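Local structure of UPF0303 protein YBR137W (Saccharomyces cerevisiae, 4CLC) at residues A126-I134 against C145-D156. The protein is of unknown function but belongs to the UPF0303 family and is probably related to HbpS-like haem-degrading proteins. Sequence-based numbering, arbitrary orientation.
Sequences AFHGGAVLI and CLTISGLKQEED
Leu133 meets Cys145 on one face of the sheet, its CD2 lying 3.8 Å from Cys145 CB; Ala131 CB faces Thr147 on that same face, 3.6 Å from Thr147 OG1. Helix 84-98 covers this side, touching Ala131 and Leu133. Ile134 CG1 lies 4.2 Å from Leu146 CB, and Val132 and Leu146 turn their side chains to the other face, where both rest on Leu164 of helix 153-168. The strands run antiparallel at 159° as a hairpin whose second strand, 144-149, is the middle one of a mixed five-stranded sheet with helices on both faces, consistent with the GAF-like fold of the HbpS family. Val132 and Leu146 form its hydrogen-bonded pair, with reciprocal bonds from Val132 N to Leu146 O (2.6 Å) and from Leu146 N to Val132 O (2.7 Å), and Ile148 N extends the ladder to Gly130 O. Just before strand 131-134, Gly130 comes against the first turn of the helix: its CA is 3.6 Å from Asp156 CB, and its positive phi suits a residue without a side chain. Asp156 OD1 in turn accepts Leu151 N on its syn side, a bond that links the helix's first turn back to the loop before it. At the polar edge, Gln153 has CG between its backbone N and carbonyl carbon (chi1 82°) and an extended chain beyond, which delivers OE1 to Gly129 N at 2.7 Å; the N-H...O angle of 132° makes this bond distinctly bent. Gln153 NE2 lies over one face of the His128 ring.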
loop_
_atom_site.group_PDB
_atom_site.type_symbol
_atom_site.label_atom_id
_atom_site.label_comp_id
_atom_site.label_asym_id
_atom_site.label_seq_id
_atom_site.Cartn_x
_atom_site.Cartn_y
_atom_site.Cartn_z
ATOM N N ALA D 126 20.300 7.015 3.991
ATOM C CA ALA D 126 21.059 7.596 5.094
ATOM C C ALA D 126 22.199 8.434 4.559
ATOM O O ALA D 126 22.848 8.072 3.573
ATOM C CB ALA D 126 21.595 6.532 6.016
ATOM N N PHE D 127 22.387 9.603 5.152
ATOM C CA PHE D 127 23.461 10.458 4.707
ATOM C C PHE D 127 24.697 10.543 5.630
ATOM O O PHE D 127 25.640 11.293 5.323
ATOM C CB PHE D 127 22.857 11.813 4.376
ATOM C CG PHE D 127 22.058 11.768 3.118
ATOM C CD1 PHE D 127 20.721 11.383 3.142
ATOM C CD2 PHE D 127 22.669 12.005 1.889
ATOM C CE1 PHE D 127 19.997 11.293 1.969
ATOM C CE2 PHE D 127 21.952 11.921 0.714
ATOM C CZ PHE D 127 20.617 11.558 0.752
ATOM N N HIS D 128 24.698 9.779 6.732
ATOM C CA HIS D 128 25.928 9.510 7.506
ATOM C C HIS D 128 26.900 8.659 6.700
ATOM O O HIS D 128 26.501 7.998 5.744
ATOM C CB HIS D 128 25.629 8.792 8.805
ATOM C CG HIS D 128 24.841 9.610 9.777
ATOM N ND1 HIS D 128 23.907 10.543 9.380
ATOM C CD2 HIS D 128 24.801 9.587 11.130
ATOM C CE1 HIS D 128 23.346 11.082 10.446
ATOM N NE2 HIS D 128 23.869 10.522 11.521
ATOM N N GLY D 129 28.175 8.677 7.070
ATOM C CA GLY D 129 29.186 7.977 6.298
ATOM C C GLY D 129 29.347 6.504 6.654
ATOM O O GLY D 129 28.789 6.022 7.632
ATOM N N GLY D 130 30.209 5.820 5.911
ATOM C CA GLY D 130 30.427 4.389 6.077
ATOM C C GLY D 130 30.089 3.460 4.917
ATOM O O GLY D 130 30.457 2.289 4.952
ATOM N N ALA D 131 29.448 3.985 3.874
ATOM C CA ALA D 131 29.171 3.213 2.675
ATOM C C ALA D 131 30.041 3.698 1.547
ATOM O O ALA D 131 29.835 4.792 1.035
ATOM C CB ALA D 131 27.714 3.325 2.284
ATOM N N VAL D 132 30.999 2.879 1.143
ATOM C CA VAL D 132 31.899 3.251 0.075
ATOM C C VAL D 132 31.741 2.275 -1.076
ATOM O O VAL D 132 31.831 1.068 -0.895
ATOM C CB VAL D 132 33.375 3.277 0.565
ATOM C CG1 VAL D 132 34.332 3.479 -0.594
ATOM C CG2 VAL D 132 33.565 4.356 1.606
ATOM N N LEU D 133 31.482 2.796 -2.262
ATOM C CA LEU D 133 31.423 1.962 -3.433
ATOM C C LEU D 133 32.772 1.306 -3.686
ATOM O O LEU D 133 33.816 1.861 -3.338
ATOM C CB LEU D 133 30.993 2.774 -4.653
ATOM C CG LEU D 133 29.587 3.359 -4.608
ATOM C CD1 LEU D 133 29.390 4.325 -5.758
ATOM C CD2 LEU D 133 28.578 2.259 -4.675
ATOM N N ILE D 134 32.736 0.114 -4.279
ATOM C CA ILE D 134 33.924 -0.578 -4.737
ATOM C C ILE D 134 34.022 -0.421 -6.245
ATOM O O ILE D 134 33.265 -1.045 -6.991
ATOM C CB ILE D 134 33.897 -2.081 -4.391
ATOM C CG1 ILE D 134 33.734 -2.305 -2.893
ATOM C CG2 ILE D 134 35.166 -2.758 -4.885
ATOM C CD1 ILE D 134 33.724 -3.770 -2.523
ATOM N N CYS D 145 29.400 -2.391 -3.264
ATOM C CA CYS D 145 29.453 -1.349 -2.275
ATOM C C CYS D 145 29.868 -1.978 -0.936
ATOM O O CYS D 145 29.350 -3.028 -0.530
ATOM C CB CYS D 145 28.100 -0.632 -2.189
ATOM S SG CYS D 145 27.929 0.623 -0.887
ATOM N N LEU D 146 30.828 -1.342 -0.274
ATOM C CA LEU D 146 31.270 -1.754 1.041
ATOM C C LEU D 146 30.641 -0.831 2.067
ATOM O O LEU D 146 30.696 0.375 1.907
ATOM C CB LEU D 146 32.794 -1.715 1.113
ATOM C CG LEU D 146 33.494 -1.562 2.455
ATOM C CD1 LEU D 146 33.146 -2.715 3.341
ATOM C CD2 LEU D 146 34.960 -1.530 2.202
ATOM N N THR D 147 30.030 -1.389 3.104
ATOM C CA THR D 147 29.317 -0.577 4.071
ATOM C C THR D 147 29.632 -0.989 5.493
ATOM O O THR D 147 29.454 -2.149 5.866
ATOM C CB THR D 147 27.802 -0.653 3.886
ATOM O OG1 THR D 147 27.444 -0.244 2.566
ATOM C CG2 THR D 147 27.121 0.245 4.886
ATOM N N ILE D 148 30.089 -0.023 6.287
ATOM C CA ILE D 148 30.464 -0.273 7.660
ATOM C C ILE D 148 29.529 0.521 8.535
ATOM O O ILE D 148 29.036 1.578 8.129
ATOM C CB ILE D 148 31.929 0.105 7.905
ATOM C CG1 ILE D 148 32.833 -0.731 6.996
ATOM C CG2 ILE D 148 32.318 -0.101 9.343
ATOM C CD1 ILE D 148 34.288 -0.427 7.137
ATOM N N SER D 149 29.240 0.001 9.716
ATOM C CA SER D 149 28.324 0.663 10.621
ATOM C C SER D 149 28.675 0.377 12.070
ATOM O O SER D 149 29.027 -0.738 12.402
ATOM C CB SER D 149 26.886 0.220 10.342
ATOM O OG SER D 149 26.135 0.133 11.546
ATOM N N GLY D 150 28.487 1.365 12.935
ATOM C CA GLY D 150 28.700 1.216 14.361
ATOM C C GLY D 150 29.820 2.020 14.991
ATOM O O GLY D 150 29.899 2.112 16.223
ATOM N N LEU D 151 30.672 2.625 14.172
ATOM C CA LEU D 151 31.633 3.609 14.678
ATOM C C LEU D 151 31.070 5.025 14.546
ATOM O O LEU D 151 29.895 5.211 14.242
ATOM C CB LEU D 151 32.965 3.501 13.931
ATOM C CG LEU D 151 33.607 2.113 13.947
ATOM C CD1 LEU D 151 34.805 2.069 13.035
ATOM C CD2 LEU D 151 33.999 1.746 15.364
ATOM N N LYS D 152 31.907 6.020 14.794
ATOM C CA LYS D 152 31.592 7.386 14.420
ATOM C C LYS D 152 31.574 7.419 12.894
ATOM O O LYS D 152 32.381 6.746 12.248
ATOM C CB LYS D 152 32.624 8.373 14.985
ATOM C CG LYS D 152 32.711 8.433 16.512
ATOM C CD LYS D 152 33.964 9.222 16.944
ATOM C CE LYS D 152 33.901 9.647 18.422
ATOM N NZ LYS D 152 34.326 8.596 19.408
ATOM N N GLN D 153 30.659 8.190 12.316
ATOM C CA GLN D 153 30.438 8.143 10.869
ATOM C C GLN D 153 31.719 8.393 10.068
ATOM O O GLN D 153 31.935 7.800 8.999
ATOM C CB GLN D 153 29.343 9.139 10.469
ATOM C CG GLN D 153 29.767 10.590 10.308
ATOM C CD GLN D 153 28.796 11.415 9.467
ATOM O OE1 GLN D 153 28.452 11.079 8.336
ATOM N NE2 GLN D 153 28.273 12.463 10.081
ATOM N N GLU D 154 32.585 9.241 10.608
ATOM C CA GLU D 154 33.810 9.611 9.916
ATOM C C GLU D 154 34.758 8.423 9.928
ATOM O O GLU D 154 35.570 8.245 9.017
ATOM C CB GLU D 154 34.443 10.852 10.562
ATOM C CG GLU D 154 33.590 12.117 10.469
ATOM C CD GLU D 154 32.698 12.360 11.679
ATOM O OE1 GLU D 154 32.663 11.518 12.603
ATOM O OE2 GLU D 154 32.019 13.416 11.701
ATOM N N GLU D 155 34.625 7.611 10.973
ATOM C CA GLU D 155 35.410 6.394 11.132
ATOM C C GLU D 155 34.854 5.247 10.283
ATOM O O GLU D 155 35.616 4.591 9.569
ATOM C CB GLU D 155 35.470 5.992 12.610
ATOM C CG GLU D 155 36.273 6.948 13.474
ATOM C CD GLU D 155 35.980 6.802 14.958
ATOM O OE1 GLU D 155 34.900 6.277 15.300
ATOM O OE2 GLU D 155 36.821 7.221 15.791
ATOM N N ASP D 156 33.537 5.017 10.342
ATOM C CA ASP D 156 32.891 4.042 9.454
ATOM C C ASP D 156 33.353 4.302 8.018
ATOM O O ASP D 156 33.689 3.376 7.276
ATOM C CB ASP D 156 31.362 4.128 9.541
ATOM C CG ASP D 156 30.807 3.607 10.861
ATOM O OD1 ASP D 156 31.462 2.729 11.459
ATOM O OD2 ASP D 156 29.708 4.057 11.287
#